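PDB 5OLC: galactonate dehydratase from Zobellia galactanivorans, which belongs to the enolase superfamily of enzymes, pairing a mandelate racemase-like N-terminal domain with an enolase-type C-terminal barrel domain. Local coordinates for residues D95-R98 with L102-A105; V175-G178 with K184-A187; D347-H352 with E379-K384. All blocks are in the same frame, centred on the assembly; numbering follows the deposited sequence.

Contact 1: residues D95-R98 with L102-A105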
ATOM      1  N   ASP A  95       3.088  29.804   8.973  1.00 88.80           N
ATOM      2  CA  ASP A  95       4.537  29.565   9.120  1.00 88.62           C
ATOM      3  C   ASP A  95       4.964  29.296  10.586  1.00 92.62           C
ATOM      4  O   ASP A  95       5.954  28.595  10.812  1.00 92.29           O
ATOM      5  CB  ASP A  95       5.367  30.738   8.522  1.00 90.52           C
ATOM      6  CG  ASP A  95       4.565  31.812   7.786  1.00102.54           C
ATOM      7  OD1 ASP A  95       3.938  31.486   6.758  1.00104.15           O
ATOM      8  OD2 ASP A  95       4.566  32.977   8.243  1.00106.95           O
ATOM      9  N   TYR A  96       4.217  29.864  11.566  1.00 88.97           N
ATOM     10  CA  TYR A  96       4.484  29.775  13.013  1.00 88.63           C
ATOM     11  C   TYR A  96       3.302  29.182  13.835  1.00 92.72           C
ATOM     12  O   TYR A  96       3.256  29.363  15.057  1.00 92.57           O
ATOM     13  CB  TYR A  96       4.857  31.170  13.584  1.00 89.22           C
ATOM     14  CG  TYR A  96       5.536  32.117  12.620  1.00 90.37           C
ATOM     15  CD1 TYR A  96       6.884  31.974  12.305  1.00 92.19           C
ATOM     16  CD2 TYR A  96       4.848  33.196  12.072  1.00 91.11           C
ATOM     17  CE1 TYR A  96       7.523  32.858  11.436  1.00 92.65           C
ATOM     18  CE2 TYR A  96       5.477  34.089  11.204  1.00 92.23           C
ATOM     19  CZ  TYR A  96       6.814  33.913  10.888  1.00101.39           C
ATOM     20  OH  TYR A  96       7.450  34.776  10.026  1.00105.13           O
ATOM     21  N   ALA A  97       2.341  28.511  13.180  1.00 88.88           N
ATOM     22  CA  ALA A  97       1.192  27.953  13.894  1.00 88.70           C
ATOM     23  C   ALA A  97       0.981  26.463  13.597  1.00 92.66           C
ATOM     24  O   ALA A  97       1.730  25.650  14.153  1.00 93.72           O
ATOM     25  CB  ALA A  97      -0.068  28.764  13.625  1.00 89.28           C
ATOM     26  N   ARG A  98      -0.011  26.097  12.731  1.00 85.99           N
ATOM     27  CA  ARG A  98      -0.370  24.712  12.363  1.00 84.19           C
ATOM     28  C   ARG A  98      -1.159  24.015  13.483  1.00 86.01           C
ATOM     29  O   ARG A  98      -2.165  23.351  13.210  1.00 85.32           O
ATOM     30  CB  ARG A  98       0.852  23.869  11.936  1.00 81.31           C
ATOM     31  CG  ARG A  98       1.579  24.380  10.700  1.00 80.65           C
ATOM     32  CD  ARG A  98       2.597  23.381  10.180  1.00 72.35           C
ATOM     33  NE  ARG A  98       2.009  22.077   9.858  1.00 66.72           N
ATOM     34  CZ  ARG A  98       2.560  21.184   9.046  1.00 87.73           C
ATOM     35  NH1 ARG A  98       1.946  20.030   8.805  1.00 76.62           N
ATOM     36  NH2 ARG A  98       3.722  21.440   8.454  1.00 80.59           N
ATOM     37  N   LEU A 102      -1.504  29.717  18.597  1.00 70.72           N
ATOM     38  CA  LEU A 102      -2.063  30.640  17.579  1.00 67.97           C
ATOM     39  C   LEU A 102      -3.405  30.158  16.985  1.00 66.09           C
ATOM     40  O   LEU A 102      -4.195  31.000  16.565  1.00 65.77           O
ATOM     41  CB  LEU A 102      -1.077  31.017  16.470  1.00 67.60           C
ATOM     42  CG  LEU A 102       0.001  32.046  16.843  1.00 72.18           C
ATOM     43  CD1 LEU A 102       1.067  32.109  15.787  1.00 72.73           C
ATOM     44  CD2 LEU A 102      -0.567  33.433  17.048  1.00 72.90           C
ATOM     45  N   GLN A 103      -3.690  28.833  17.028  1.00 57.74           N
ATOM     46  CA  GLN A 103      -4.961  28.277  16.573  1.00 55.95           C
ATOM     47  C   GLN A 103      -6.079  28.630  17.549  1.00 56.96           C
ATOM     48  O   GLN A 103      -7.197  28.927  17.105  1.00 55.26           O
ATOM     49  CB  GLN A 103      -4.896  26.750  16.314  1.00 56.95           C
ATOM     50  CG  GLN A 103      -4.088  26.336  15.084  1.00 71.23           C
ATOM     51  CD  GLN A 103      -4.225  27.274  13.893  1.00 88.12           C
ATOM     52  OE1 GLN A 103      -5.330  27.553  13.405  1.00 87.38           O
ATOM     53  NE2 GLN A 103      -3.101  27.805  13.418  1.00 67.59           N
ATOM     54  N   ALA A 104      -5.764  28.645  18.873  1.00 51.15           N
ATOM     55  CA  ALA A 104      -6.729  29.025  19.907  1.00 50.41           C
ATOM     56  C   ALA A 104      -6.980  30.561  19.904  1.00 49.58           C
ATOM     57  O   ALA A 104      -8.065  31.002  20.307  1.00 48.20           O
ATOM     58  CB  ALA A 104      -6.277  28.534  21.272  1.00 51.52           C
ATOM     59  N   ALA A 105      -5.996  31.364  19.404  1.00 42.68           N
ATOM     60  CA  ALA A 105      -6.148  32.811  19.216  1.00 41.19           C
ATOM     61  C   ALA A 105      -7.122  33.022  18.049  1.00 45.25           C
ATOM     62  O   ALA A 105      -8.087  33.786  18.200  1.00 43.84           O
ATOM     63  CB  ALA A 105      -4.814  33.449  18.901  1.00 41.68           C
TER

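Contact 2: residues V175-G178 with K184-A187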
ATOM      1  N   VAL A 175      -9.787   8.695  34.196  1.00 84.35           N
ATOM      2  CA  VAL A 175      -8.957   7.534  34.519  1.00 84.42           C
ATOM      3  C   VAL A 175      -7.470   7.870  34.265  1.00 89.89           C
ATOM      4  O   VAL A 175      -7.170   8.830  33.547  1.00 89.54           O
ATOM      5  CB  VAL A 175      -9.423   6.233  33.809  1.00 88.27           C
ATOM      6  CG1 VAL A 175     -10.851   5.863  34.189  1.00 88.01           C
ATOM      7  CG2 VAL A 175      -9.265   6.313  32.295  1.00 88.12           C
ATOM      8  N   GLY A 176      -6.574   7.100  34.876  1.00 87.42           N
ATOM      9  CA  GLY A 176      -5.129   7.299  34.786  1.00 87.33           C
ATOM     10  C   GLY A 176      -4.428   7.135  36.120  1.00 91.27           C
ATOM     11  O   GLY A 176      -3.233   7.413  36.233  1.00 90.88           O
ATOM     12  N   LEU A 177      -5.184   6.676  37.137  1.00 87.80           N
ATOM     13  CA  LEU A 177      -4.751   6.431  38.514  1.00 87.37           C
ATOM     14  C   LEU A 177      -4.118   5.033  38.690  1.00 90.69           C
ATOM     15  O   LEU A 177      -3.713   4.676  39.800  1.00 89.70           O
ATOM     16  CB  LEU A 177      -5.974   6.594  39.437  1.00 87.43           C
ATOM     17  CG  LEU A 177      -5.756   7.210  40.818  1.00 92.67           C
ATOM     18  CD1 LEU A 177      -5.006   8.548  40.749  1.00 92.89           C
ATOM     19  CD2 LEU A 177      -7.075   7.385  41.526  1.00 95.67           C
ATOM     20  N   GLY A 178      -4.024   4.280  37.591  1.00 87.61           N
ATOM     21  CA  GLY A 178      -3.481   2.924  37.553  1.00 87.25           C
ATOM     22  C   GLY A 178      -4.525   1.942  37.066  1.00 90.62           C
ATOM     23  O   GLY A 178      -5.689   2.054  37.452  1.00 89.51           O
ATOM     24  N   LYS A 184     -11.164  -0.729  39.702  1.00 93.60           N
ATOM     25  CA  LYS A 184     -11.763  -0.752  41.034  1.00 93.51           C
ATOM     26  C   LYS A 184     -12.836   0.352  41.133  1.00 97.06           C
ATOM     27  O   LYS A 184     -13.921   0.111  41.674  1.00 96.68           O
ATOM     28  CB  LYS A 184     -10.652  -0.561  42.089  1.00 96.63           C
ATOM     29  CG  LYS A 184     -11.101  -0.379  43.537  1.00113.97           C
ATOM     30  CD  LYS A 184     -10.074   0.466  44.278  1.00126.32           C
ATOM     31  CE  LYS A 184     -10.407   0.700  45.727  1.00139.97           C
ATOM     32  NZ  LYS A 184      -9.611   1.830  46.280  1.00148.44           N
ATOM     33  N   TYR A 185     -12.533   1.551  40.588  1.00 92.83           N
ATOM     34  CA  TYR A 185     -13.420   2.719  40.604  1.00 91.93           C
ATOM     35  C   TYR A 185     -14.524   2.669  39.535  1.00 93.78           C
ATOM     36  O   TYR A 185     -15.654   3.063  39.832  1.00 92.93           O
ATOM     37  CB  TYR A 185     -12.614   4.028  40.523  1.00 93.08           C
ATOM     38  CG  TYR A 185     -11.763   4.349  41.742  1.00 95.12           C
ATOM     39  CD1 TYR A 185     -11.982   3.715  42.964  1.00 97.32           C
ATOM     40  CD2 TYR A 185     -10.776   5.328  41.687  1.00 96.00           C
ATOM     41  CE1 TYR A 185     -11.209   4.013  44.085  1.00 98.82           C
ATOM     42  CE2 TYR A 185     -10.008   5.649  42.807  1.00 96.88           C
ATOM     43  CZ  TYR A 185     -10.226   4.989  44.005  1.00104.78           C
ATOM     44  OH  TYR A 185      -9.461   5.299  45.107  1.00105.21           O
ATOM     45  N   ILE A 186     -14.206   2.171  38.308  1.00 89.20           N
ATOM     46  CA  ILE A 186     -15.151   1.999  37.192  1.00 88.53           C
ATOM     47  C   ILE A 186     -16.249   1.023  37.632  1.00 92.50           C
ATOM     48  O   ILE A 186     -17.425   1.244  37.338  1.00 91.98           O
ATOM     49  CB  ILE A 186     -14.460   1.576  35.859  1.00 91.48           C
ATOM     50  CG1 ILE A 186     -13.443   2.639  35.392  1.00 91.91           C
ATOM     51  CG2 ILE A 186     -15.493   1.308  34.744  1.00 92.48           C
ATOM     52  CD1 ILE A 186     -12.298   2.119  34.525  1.00 99.98           C
ATOM     53  N   ALA A 187     -15.859  -0.026  38.389  1.00 89.01           N
ATOM     54  CA  ALA A 187     -16.775  -1.020  38.948  1.00 88.39           C
ATOM     55  C   ALA A 187     -17.737  -0.367  39.942  1.00 91.62           C
ATOM     56  O   ALA A 187     -18.930  -0.667  39.916  1.00 90.38           O
ATOM     57  CB  ALA A 187     -15.984  -2.119  39.639  1.00 89.12           C
TER

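Contact 3: residues D347-H352 with E379-K384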
ATOM      1  N   ASP A 347     -19.558  29.988  35.592  1.00 66.64           N
ATOM      2  CA  ASP A 347     -20.875  30.290  36.142  1.00 66.58           C
ATOM      3  C   ASP A 347     -21.103  31.763  36.573  1.00 71.83           C
ATOM      4  O   ASP A 347     -22.260  32.196  36.608  1.00 71.56           O
ATOM      5  CB  ASP A 347     -21.208  29.317  37.274  1.00 68.28           C
ATOM      6  CG  ASP A 347     -21.458  27.907  36.760  1.00 77.85           C
ATOM      7  OD1 ASP A 347     -22.243  27.755  35.789  1.00 78.70           O
ATOM      8  OD2 ASP A 347     -20.870  26.960  37.317  1.00 81.50           O
ATOM      9  N   GLU A 348     -20.038  32.541  36.830  1.00 69.15           N
ATOM     10  CA  GLU A 348     -20.195  33.939  37.245  1.00 69.39           C
ATOM     11  C   GLU A 348     -19.858  34.950  36.148  1.00 73.58           C
ATOM     12  O   GLU A 348     -20.638  35.871  35.937  1.00 73.51           O
ATOM     13  CB  GLU A 348     -19.390  34.249  38.522  1.00 71.00           C
ATOM     14  CG  GLU A 348     -19.838  33.498  39.766  1.00 85.15           C
ATOM     15  CD  GLU A 348     -18.967  33.665  41.000  1.00110.35           C
ATOM     16  OE1 GLU A 348     -18.452  34.786  41.224  1.00107.87           O
ATOM     17  OE2 GLU A 348     -18.833  32.682  41.766  1.00103.47           O
ATOM     18  N   VAL A 349     -18.698  34.816  35.485  1.00 70.08           N
ATOM     19  CA  VAL A 349     -18.279  35.774  34.457  1.00 70.01           C
ATOM     20  C   VAL A 349     -19.172  35.698  33.210  1.00 74.73           C
ATOM     21  O   VAL A 349     -19.474  36.745  32.628  1.00 73.67           O
ATOM     22  CB  VAL A 349     -16.769  35.687  34.114  1.00 73.84           C
ATOM     23  CG1 VAL A 349     -16.341  36.827  33.192  1.00 73.85           C
ATOM     24  CG2 VAL A 349     -15.916  35.697  35.376  1.00 73.49           C
ATOM     25  N   THR A 350     -19.619  34.479  32.822  1.00 72.34           N
ATOM     26  CA  THR A 350     -20.470  34.312  31.637  1.00 71.93           C
ATOM     27  C   THR A 350     -21.919  33.978  31.965  1.00 74.92           C
ATOM     28  O   THR A 350     -22.226  33.111  32.787  1.00 72.79           O
ATOM     29  CB  THR A 350     -19.893  33.330  30.623  1.00 77.41           C
ATOM     30  OG1 THR A 350     -19.556  32.115  31.276  1.00 77.97           O
ATOM     31  CG2 THR A 350     -18.709  33.900  29.881  1.00 74.69           C
ATOM     32  N   LEU A 351     -22.797  34.684  31.254  1.00 73.26           N
ATOM     33  CA  LEU A 351     -24.241  34.628  31.334  1.00 74.61           C
ATOM     34  C   LEU A 351     -24.831  33.926  30.107  1.00 82.28           C
ATOM     35  O   LEU A 351     -24.693  34.404  28.974  1.00 81.75           O
ATOM     36  CB  LEU A 351     -24.799  36.061  31.430  1.00 74.63           C
ATOM     37  CG  LEU A 351     -24.201  36.961  32.497  1.00 78.65           C
ATOM     38  CD1 LEU A 351     -24.120  38.383  32.008  1.00 78.43           C
ATOM     39  CD2 LEU A 351     -24.970  36.846  33.811  1.00 81.10           C
ATOM     40  N   HIS A 352     -25.501  32.794  30.349  1.00 81.12           N
ATOM     41  CA  HIS A 352     -26.146  32.006  29.312  1.00 81.59           C
ATOM     42  C   HIS A 352     -27.680  32.142  29.385  1.00 89.29           C
ATOM     43  O   HIS A 352     -28.233  32.450  30.443  1.00 88.21           O
ATOM     44  CB  HIS A 352     -25.706  30.535  29.410  1.00 81.80           C
ATOM     45  CG  HIS A 352     -26.205  29.803  30.623  1.00 84.71           C
ATOM     46  ND1 HIS A 352     -27.345  29.025  30.576  1.00 86.18           N
ATOM     47  CD2 HIS A 352     -25.677  29.724  31.864  1.00 86.21           C
ATOM     48  CE1 HIS A 352     -27.475  28.500  31.782  1.00 85.47           C
ATOM     49  NE2 HIS A 352     -26.499  28.895  32.592  1.00 85.84           N
ATOM     50  N   GLU A 379     -14.252  42.329  35.681  1.00 73.79           N
ATOM     51  CA  GLU A 379     -13.265  43.208  36.351  1.00 73.64           C
ATOM     52  C   GLU A 379     -12.720  42.601  37.637  1.00 74.91           C
ATOM     53  O   GLU A 379     -11.542  42.781  37.946  1.00 74.01           O
ATOM     54  CB  GLU A 379     -13.840  44.606  36.634  1.00 75.35           C
ATOM     55  CG  GLU A 379     -13.826  45.539  35.427  1.00 90.31           C
ATOM     56  CD  GLU A 379     -12.477  46.030  34.938  1.00117.89           C
ATOM     57  OE1 GLU A 379     -12.290  46.107  33.700  1.00108.60           O
ATOM     58  OE2 GLU A 379     -11.619  46.360  35.791  1.00114.65           O
ATOM     59  N   HIS A 380     -13.578  41.860  38.368  1.00 69.84           N
ATOM     60  CA  HIS A 380     -13.206  41.202  39.610  1.00 68.99           C
ATOM     61  C   HIS A 380     -12.240  40.053  39.419  1.00 71.10           C
ATOM     62  O   HIS A 380     -11.261  39.975  40.154  1.00 72.25           O
ATOM     63  CB  HIS A 380     -14.436  40.736  40.407  1.00 69.99           C
ATOM     64  CG  HIS A 380     -14.064  40.019  41.671  1.00 73.65           C
ATOM     65  ND1 HIS A 380     -14.269  38.661  41.813  1.00 75.54           N
ATOM     66  CD2 HIS A 380     -13.418  40.481  42.768  1.00 75.60           C
ATOM     67  CE1 HIS A 380     -13.798  38.351  43.010  1.00 75.04           C
ATOM     68  NE2 HIS A 380     -13.266  39.411  43.616  1.00 75.48           N
ATOM     69  N   TYR A 381     -12.518  39.153  38.465  1.00 65.21           N
ATOM     70  CA  TYR A 381     -11.716  37.957  38.225  1.00 64.00           C
ATOM     71  C   TYR A 381     -10.493  38.134  37.321  1.00 69.99           C
ATOM     72  O   TYR A 381      -9.694  37.206  37.229  1.00 69.30           O
ATOM     73  CB  TYR A 381     -12.608  36.854  37.684  1.00 64.18           C
ATOM     74  CG  TYR A 381     -13.468  36.192  38.732  1.00 64.08           C
ATOM     75  CD1 TYR A 381     -12.959  35.181  39.540  1.00 66.08           C
ATOM     76  CD2 TYR A 381     -14.820  36.500  38.850  1.00 63.91           C
ATOM     77  CE1 TYR A 381     -13.764  34.519  40.465  1.00 67.10           C
ATOM     78  CE2 TYR A 381     -15.633  35.852  39.778  1.00 64.52           C
ATOM     79  CZ  TYR A 381     -15.100  34.860  40.586  1.00 70.44           C
ATOM     80  OH  TYR A 381     -15.865  34.219  41.529  1.00 69.00           O
ATOM     81  N   LEU A 382     -10.320  39.312  36.688  1.00 69.99           N
ATOM     82  CA  LEU A 382      -9.182  39.656  35.815  1.00 71.60           C
ATOM     83  C   LEU A 382      -7.782  39.375  36.450  1.00 80.63           C
ATOM     84  O   LEU A 382      -7.646  39.294  37.677  1.00 81.80           O
ATOM     85  CB  LEU A 382      -9.287  41.139  35.380  1.00 71.60           C
ATOM     86  CG  LEU A 382      -9.295  41.481  33.867  1.00 76.63           C
ATOM     87  CD1 LEU A 382      -7.875  41.485  33.235  1.00 76.81           C
ATOM     88  CD2 LEU A 382     -10.287  40.629  33.093  1.00 79.67           C
ATOM     89  N   ASP A 383      -6.751  39.226  35.602  1.00 78.85           N
ATOM     90  CA  ASP A 383      -5.376  38.926  36.005  1.00 79.37           C
ATOM     91  C   ASP A 383      -4.432  40.118  35.739  1.00 83.90           C
ATOM     92  O   ASP A 383      -4.680  40.927  34.827  1.00 82.59           O
ATOM     93  CB  ASP A 383      -4.909  37.641  35.281  1.00 81.52           C
ATOM     94  CG  ASP A 383      -3.554  37.071  35.671  1.00 91.39           C
ATOM     95  OD1 ASP A 383      -2.530  37.563  35.143  1.00 91.07           O
ATOM     96  OD2 ASP A 383      -3.527  36.061  36.412  1.00 98.26           O
ATOM     97  N   LYS A 384      -3.352  40.221  36.563  1.00 81.54           N
ATOM     98  CA  LYS A 384      -2.332  41.272  36.489  1.00101.90           C
ATOM     99  C   LYS A 384      -1.217  40.977  35.460  1.00106.78           C
ATOM    100  O   LYS A 384      -0.559  39.938  35.506  1.00 54.12           O
ATOM    101  CB  LYS A 384      -1.754  41.555  37.880  1.00104.02           C
TER

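Contact 1: residues D95-R98 with L102-A105
Ala97 and Leu102 show how a short interhelical loop can fold back onto the helix it leads into: their CA atoms are 5.6 Å apart, and the two side chains meet at their first carbons, Ala97 CB lying 3.8 Å from Leu102 CB. Methyl and methylene groups meet each other, a carbonyl and an amide, and no hydrogen bond crosses the contact. Leu102 has CG beside its own backbone N (chi1 -76°), which puts the CD1 methyl by the Tyr96 carbonyl. There CD1 sits 3.6 Å from Tyr96 O and only grazes the tyrosine side chain, at CB; the phenol ring itself leads away, with Asp95 CB over the centre of one face. Gln103 approaches Ala97 on a different course. Its chain bends at chi2 (-37°), bringing the amide up to the loop, where NE2 packs against the Ala97 methyl. That nitrogen is also 3.6 Å from Arg98 N, but both atoms are donors and they do not bond. Arg98 borders the contact through its backbone alone, its C and O standing near Gln103 CG. Its side chain starts in the other direction, and the guanidinium forms salt bridges with Glu234 and Glu256 of the second subunit, so the same loop faces helix and subunit interface at once. Within the N-terminal domain the contact packs the loop between helices 82-93 and 101-120 against the start of the second: Leu102 and Gln103 both touch Ser93 of the former, Leu102 also packs on Phe70 of helix 60-70, and Gln103 on Leu258 of helix 258-267.

Contact 2: residues V175-G178 with K184-A187
Val175 and Ile186 mark the nearest approach of the two backbones, with CA atoms 8.7 Å apart, wide enough that only side chains bridge the gap. Residues 175-178 form an irregular loop, whereas 184-187 are helical. The loop bends through two glycines with positive phi, Gly176 (137°) and Gly178 (120°); the second is the N-cap of helix 179-193, which includes 184-187. Asp182, on the first turns of that helix, reaches back to the loop and accepts hydrogen bonds from the backbone N of Gly176 and of Leu177. Two separate side-chain pairs then link loop and helix. In the buried one, Val175 CG1 meets Ile186 CD1 at 4.0 Å, the two side chains crossing at about a right angle; the ethyl arm of the isoleucine, its chi2 near trans (154°), is extended so that its last methyl does the touching. In the outer pair, Leu177 CD2 comes to the edge of the Tyr185 ring, close to its plane, 3.6 Å from CE2. Val175 and Ile186 also pack on Ile201 of strand 198-202 and Leu215 of helix 209-219, the next strand and helix of the barrel. With no hydrogen bond or charge pair between the segments, cohesion here comes from dispersion and burial of hydrocarbon, while polar bonds to the loop come from outside the two segments, among them those of Asp182 and Tyr207.

Contact 3: residues D347-H352 with E379-K384
Glu348 and Val349 both meet one aromatic residue, Tyr381, so a single ring receives a polar and an apolar partner. Along 379-384 the approach begins with His380, whose ND1 lies 3.6 Å above one face of the Tyr381 ring, offset toward its rim; it is 5.7 Å from Glu348 OE1, near enough perhaps to feel the carboxylate's charge without touching it. Tyr381 follows. Its chi1 of -76° sets CG anti to the carbonyl carbon and points the ring at 347-352, where OH donates a hydrogen bond to Glu348 OE1 (2.7 Å). The carboxylate is turned 69° from the ring plane, and OE1, lying at the ring edge, is met from 53° out of the carboxylate's own plane. Closer to the Tyr381 backbone, Val349 CG2 lies obliquely to the ring, 3.7 Å from its CD2. Leu382 then leaves helical geometry. The contact joins the ends of helices 344-349 and 375-381, with Val349 also on Leu378 and on Val373 of strand 371-373. Here the end of the modelled chain packs against strand 11-22 of the N-terminal antiparallel sheet, Tyr381 touching His21 and Leu382 packing on Tyr17 and Ile19.

Overall arrangement
The three contacts follow one another along the chain, none nested in another, and they are widely spread. The centre of contact 1 is 35 Å from that of contact 2 and 26 Å from that of contact 3. Contacts 2 and 3 have centres 34 Å apart, and no two of the three touch. Contact 1 belongs to the helical part of the N-terminal domain and borders a second subunit. Contact 2 lies in the C-terminal domain, in a strand-loop-helix unit of the barrel. Contact 3 lies where the last modelled residues come back beside the antiparallel sheet, at strand 11-22. Together they illustrate local closure within each domain, contacts 1 and 2, while contact 3 joins two helix ends late in the chain.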